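PDB 6W5E: BSU-2 beta-lactamase from Bacillus subtilis, which probably hydrolyses the amide bond of the beta-lactam ring, as class D beta-lactamases do. Local coordinates for residues I85-K90 with K191-I196; R122-W127 with Y212-T217. All coordinates share one frame; numbering follows the deposited sequence.

In the fold
Contacts 1 and 2 lie in different parts of the penicillin-recognising fold. Contact 2, centred about 8 Å from the centre of the chain, lines the active-site cleft: the Ser-Ala-Ile sequence of 122-127 faces the Lys-Thr-Gly strand 209-217, and a malonate ion lies between them beside S76. Contact 1 lies about 16 Å from the chain centre and packs two helices of the helical region. The contact centres are 18 Å apart and their nearest atoms about 7 Å, so they do not touch. The chain nevertheless interlaces them: helix 81-88 follows soon after S76 and the carboxylated K79, and helix 191-200 precedes the strand carrying K214.

Contact 1: residues I85-K90 with K191-I196; sequences IGLQVK and KPVMKI
The flat group here, the carboxamide of Q88, meets V193 at its oxygen corner: CG2 of V193 lies 3.7 Å from OE1 of Q88, beyond the oxygen and off to one side of the amide plane, so it meets the oxygen end obliquely and does not cover a face. CB of V193 follows close behind, and the two side chains pass at about a right angle. F189 also packs against Q88. The polar duty of OE1 lies just outside the two segments, where it accepts a hydrogen bond from the backbone N of D190, the residue ahead of helix 191-200. A glutamine suits this place because its methylene chain can fold back, with a bend at chi2 of 66°, and bring an acceptor to the start of the neighbouring helix while leaving carbon to pack. Both helices belong to the helical region of the class D beta-lactamase fold: 81-88 is the helix that follows the S-x-x-K sequence, and 191-200 leads the chain back to the antiparallel sheet. The rest of the contact is apolar. L87 turns its CB to the fork of V193, 3.9 Å from CG1 of V193, with the other methyl nearly as close. Since V193 also touches L84, its branched end rests on three residues spaced as one turn of helix 81-88, a place that a short, compact valine fits. One turn further along, I196 offers CG2, which lies anti to its backbone N, to CD1 of L87 at 3.8 Å; these two side chains cross obliquely. Beyond Q88 the helix ends in a Schellman motif, with K90 at positive phi (65°). On helix 191-200, M194 points away from segment 85-90, yet still reaches L84, besides F189 and E185.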
# COMPACT_ATOMS: atom_id res chain seq x y z
N ILE A 85 12.50 -2.38 -2.98
CA ILE A 85 13.92 -2.09 -2.78
C ILE A 85 14.65 -3.35 -2.35
O ILE A 85 15.73 -3.67 -2.86
CB ILE A 85 14.10 -0.97 -1.75
CG1 ILE A 85 13.48 0.34 -2.24
CG2 ILE A 85 15.58 -0.79 -1.43
CD1 ILE A 85 13.34 1.37 -1.13
N GLY A 86 14.06 -4.09 -1.39
CA GLY A 86 14.75 -5.24 -0.83
C GLY A 86 15.02 -6.31 -1.86
O GLY A 86 16.11 -6.89 -1.88
N LEU A 87 14.05 -6.58 -2.74
CA LEU A 87 14.28 -7.53 -3.81
C LEU A 87 15.29 -6.99 -4.82
O LEU A 87 16.18 -7.72 -5.26
CB LEU A 87 12.96 -7.84 -4.52
CG LEU A 87 11.97 -8.68 -3.70
CD1 LEU A 87 10.56 -8.59 -4.28
CD2 LEU A 87 12.45 -10.13 -3.60
N GLN A 88 15.18 -5.71 -5.17
CA GLN A 88 16.06 -5.14 -6.19
C GLN A 88 17.52 -5.19 -5.75
O GLN A 88 18.39 -5.51 -6.57
CB GLN A 88 15.64 -3.70 -6.49
CG GLN A 88 16.41 -3.06 -7.65
CD GLN A 88 16.12 -3.73 -8.98
OE1 GLN A 88 15.03 -4.24 -9.22
NE2 GLN A 88 17.10 -3.70 -9.88
N VAL A 89 17.80 -4.88 -4.48
CA VAL A 89 19.17 -4.88 -3.97
C VAL A 89 19.60 -6.24 -3.44
O VAL A 89 20.71 -6.37 -2.90
CB VAL A 89 19.44 -3.79 -2.91
CG1 VAL A 89 18.98 -2.42 -3.41
CG2 VAL A 89 18.79 -4.15 -1.56
N LYS A 90 18.75 -7.26 -3.58
CA LYS A 90 19.05 -8.63 -3.16
C LYS A 90 19.23 -8.77 -1.65
O LYS A 90 19.93 -9.68 -1.18
CB LYS A 90 20.22 -9.23 -3.95
CG LYS A 90 20.03 -9.12 -5.45
CD LYS A 90 21.10 -9.88 -6.22
N LYS A 191 11.76 -6.06 -14.05
CA LYS A 191 10.41 -6.55 -14.27
C LYS A 191 10.01 -7.67 -13.32
O LYS A 191 8.93 -7.58 -12.73
CB LYS A 191 10.20 -6.88 -15.76
CG LYS A 191 9.97 -5.66 -16.63
CD LYS A 191 8.52 -5.59 -17.09
CE LYS A 191 8.13 -4.19 -17.53
NZ LYS A 191 6.69 -4.12 -17.87
N PRO A 192 10.80 -8.73 -13.12
CA PRO A 192 10.37 -9.77 -12.18
C PRO A 192 10.18 -9.26 -10.76
O PRO A 192 9.32 -9.79 -10.04
CB PRO A 192 11.48 -10.82 -12.26
CG PRO A 192 12.14 -10.58 -13.57
CD PRO A 192 12.02 -9.12 -13.86
N VAL A 193 10.94 -8.26 -10.35
CA VAL A 193 10.77 -7.68 -9.01
C VAL A 193 9.38 -7.08 -8.87
O VAL A 193 8.68 -7.32 -7.88
CB VAL A 193 11.87 -6.65 -8.72
CG1 VAL A 193 11.53 -5.82 -7.48
CG2 VAL A 193 13.22 -7.35 -8.58
N MET A 194 8.95 -6.30 -9.86
CA MET A 194 7.62 -5.71 -9.80
C MET A 194 6.53 -6.77 -9.89
O MET A 194 5.51 -6.67 -9.20
CB MET A 194 7.47 -4.65 -10.88
CG MET A 194 8.33 -3.44 -10.57
SD MET A 194 8.15 -2.07 -11.72
CE MET A 194 9.06 -2.69 -13.13
N LYS A 195 6.73 -7.80 -10.72
CA LYS A 195 5.76 -8.90 -10.78
C LYS A 195 5.63 -9.60 -9.43
O LYS A 195 4.52 -9.92 -9.00
CB LYS A 195 6.17 -9.91 -11.86
CG LYS A 195 6.16 -9.37 -13.28
CD LYS A 195 4.78 -8.87 -13.68
CE LYS A 195 4.73 -8.57 -15.18
NZ LYS A 195 3.52 -7.78 -15.54
N ILE A 196 6.75 -9.87 -8.76
CA ILE A 196 6.70 -10.52 -7.44
C ILE A 196 5.94 -9.65 -6.44
O ILE A 196 5.09 -10.14 -5.69
CB ILE A 196 8.12 -10.85 -6.96
CG1 ILE A 196 8.73 -11.96 -7.82
CG2 ILE A 196 8.12 -11.27 -5.49
CD1 ILE A 196 10.24 -12.05 -7.73

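Contact 2: residues R122-W127 with Y212-T217; sequences RESAIW and YGKTGT. With MLI (malonate ion), chain B.
R122 reaches K214 through a water, which donates to the backbone O of R122 and accepts from NZ of K214 at 2.7 Å. It is the backbone carbonyl of R122 that takes part, while its CB points away from the strand. S124 then takes positive phi in the Schellman motif that ends helix 117-122, and this turn brings its side chain toward the strand. Its OG stands 3.1 Å from NZ of K214 and 2.7 Å from O6 of the malonate; O8 lies near as well, and which oxygen receives the proton is not settled. The serine was modelled in two conformers, so these details hold for one of them. A125 is the N-cap of helix 126-136 and packs small against W111, while I126 brings CD1 to 4.0 Å from O6 of the malonate, an apolar wall beside the carboxylate. S124-A125-I126 occupies the place of the S-x-V motif of class D enzymes, with isoleucine for valine, and K214-T215-G216 is their K-T-G motif; the two face each other across the cleft. W127 gives its NE1 to O of W111. Opposite, the bent chain of K214 (chi4 87°) turns NZ back to O of T215 at 2.9 Å, the donor tilted 29° from the carbonyl plane. Threonines suit the strand by offering hydroxyls to an anion. OG1 of T215 donates to O8 of the malonate at 2.6 Å, and OG1 of T217 donates to O9 of the same carboxylate, also at 2.6 Å, while accepting from N of G248. The other carboxylate takes N of T217 on O7 at 2.8 Å, nearly straight at 166°. Malonate, probably from the crystallisation liquor, likely occupies part of the site that receives a beta-lactam.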
# COMPACT_ATOMS: atom_id res chain seq x y z
N ARG A 122 1.19 -10.05 3.63
CA ARG A 122 -0.21 -10.46 3.78
C ARG A 122 -0.70 -10.26 5.21
O ARG A 122 -1.84 -9.81 5.42
CB ARG A 122 -0.36 -11.92 3.35
CG ARG A 122 -1.78 -12.46 3.45
CD ARG A 122 -1.88 -13.86 2.85
NE ARG A 122 -1.65 -13.82 1.41
CZ ARG A 122 -1.33 -14.88 0.67
NH1 ARG A 122 -1.18 -16.06 1.25
NH2 ARG A 122 -1.13 -14.74 -0.63
N GLU A 123 0.13 -10.59 6.20
CA GLU A 123 -0.26 -10.50 7.60
C GLU A 123 0.23 -9.22 8.26
O GLU A 123 -0.00 -9.02 9.46
CB GLU A 123 0.27 -11.71 8.39
CG GLU A 123 0.04 -13.09 7.76
CD GLU A 123 -1.42 -13.41 7.49
OE1 GLU A 123 -2.31 -12.83 8.15
OE2 GLU A 123 -1.68 -14.28 6.62
N SER A 124 0.92 -8.36 7.51
CA SER A 124 1.49 -7.12 8.04
C SER A 124 2.39 -7.37 9.24
O SER A 124 2.33 -6.68 10.25
CB SER A 124 0.41 -6.08 8.34
OG SER A 124 0.89 -4.81 7.98
N ALA A 125 3.25 -8.39 9.12
CA ALA A 125 4.18 -8.74 10.20
C ALA A 125 5.35 -7.75 10.18
O ALA A 125 6.35 -7.94 9.48
CB ALA A 125 4.64 -10.19 10.06
N ILE A 126 5.20 -6.69 10.98
CA ILE A 126 6.14 -5.57 10.98
C ILE A 126 7.58 -6.03 11.23
O ILE A 126 8.52 -5.55 10.59
CB ILE A 126 5.69 -4.51 12.00
CG1 ILE A 126 4.33 -3.92 11.57
CG2 ILE A 126 6.73 -3.42 12.15
CD1 ILE A 126 3.74 -2.92 12.56
N TRP A 127 7.78 -6.97 12.17
CA TRP A 127 9.13 -7.36 12.56
C TRP A 127 9.96 -7.86 11.38
O TRP A 127 11.17 -7.63 11.31
CB TRP A 127 9.10 -8.39 13.69
CG TRP A 127 8.51 -9.74 13.35
CD1 TRP A 127 7.25 -10.17 13.62
CD2 TRP A 127 9.20 -10.85 12.75
NE1 TRP A 127 7.09 -11.48 13.21
CE2 TRP A 127 8.27 -11.92 12.67
CE3 TRP A 127 10.50 -11.05 12.27
CZ2 TRP A 127 8.61 -13.16 12.13
CZ3 TRP A 127 10.83 -12.28 11.72
CH2 TRP A 127 9.89 -13.33 11.66
N TYR A 212 -5.54 -5.98 -5.91
CA TYR A 212 -4.24 -5.88 -5.28
C TYR A 212 -4.30 -4.76 -4.25
O TYR A 212 -4.82 -3.68 -4.53
CB TYR A 212 -3.16 -5.48 -6.29
CG TYR A 212 -3.02 -6.37 -7.51
CD1 TYR A 212 -3.87 -6.24 -8.60
CD2 TYR A 212 -2.00 -7.30 -7.59
CE1 TYR A 212 -3.72 -7.04 -9.73
CE2 TYR A 212 -1.83 -8.10 -8.71
CZ TYR A 212 -2.70 -7.97 -9.77
OH TYR A 212 -2.53 -8.77 -10.88
N GLY A 213 -3.72 -4.99 -3.07
CA GLY A 213 -3.74 -3.90 -2.12
C GLY A 213 -2.94 -4.19 -0.88
O GLY A 213 -2.57 -5.33 -0.60
N LYS A 214 -2.69 -3.12 -0.13
CA LYS A 214 -1.97 -3.20 1.14
C LYS A 214 -2.65 -2.27 2.14
O LYS A 214 -2.86 -1.09 1.85
CB LYS A 214 -0.50 -2.78 0.96
CG LYS A 214 0.33 -2.91 2.23
CD LYS A 214 0.45 -4.37 2.67
CE LYS A 214 0.98 -4.49 4.09
NZ LYS A 214 -0.15 -4.43 5.07
N THR A 215 -2.97 -2.80 3.33
CA THR A 215 -3.49 -1.99 4.42
C THR A 215 -2.35 -1.34 5.21
O THR A 215 -1.18 -1.76 5.15
CB THR A 215 -4.30 -2.85 5.39
OG1 THR A 215 -3.49 -3.95 5.83
CG2 THR A 215 -5.57 -3.37 4.75
N GLY A 216 -2.70 -0.30 5.95
CA GLY A 216 -1.84 0.23 6.99
C GLY A 216 -2.70 0.77 8.11
O GLY A 216 -3.78 1.31 7.86
N THR A 217 -2.24 0.63 9.36
CA THR A 217 -2.94 1.16 10.52
C THR A 217 -1.90 1.68 11.50
O THR A 217 -0.85 1.06 11.70
CB THR A 217 -3.74 0.06 11.25
OG1 THR A 217 -4.60 -0.61 10.33
CG2 THR A 217 -4.57 0.64 12.40
C1 MLI B . -1.65 -2.79 10.13
C2 MLI B . -0.25 -2.28 9.90
C3 MLI B . -2.40 -2.89 8.82
O6 MLI B . 0.68 -3.10 10.05
O7 MLI B . -0.04 -1.07 9.57
O8 MLI B . -1.92 -3.59 7.90
O9 MLI B . -3.48 -2.27 8.68
O HOH W 1 -1.58 -6.73 5.26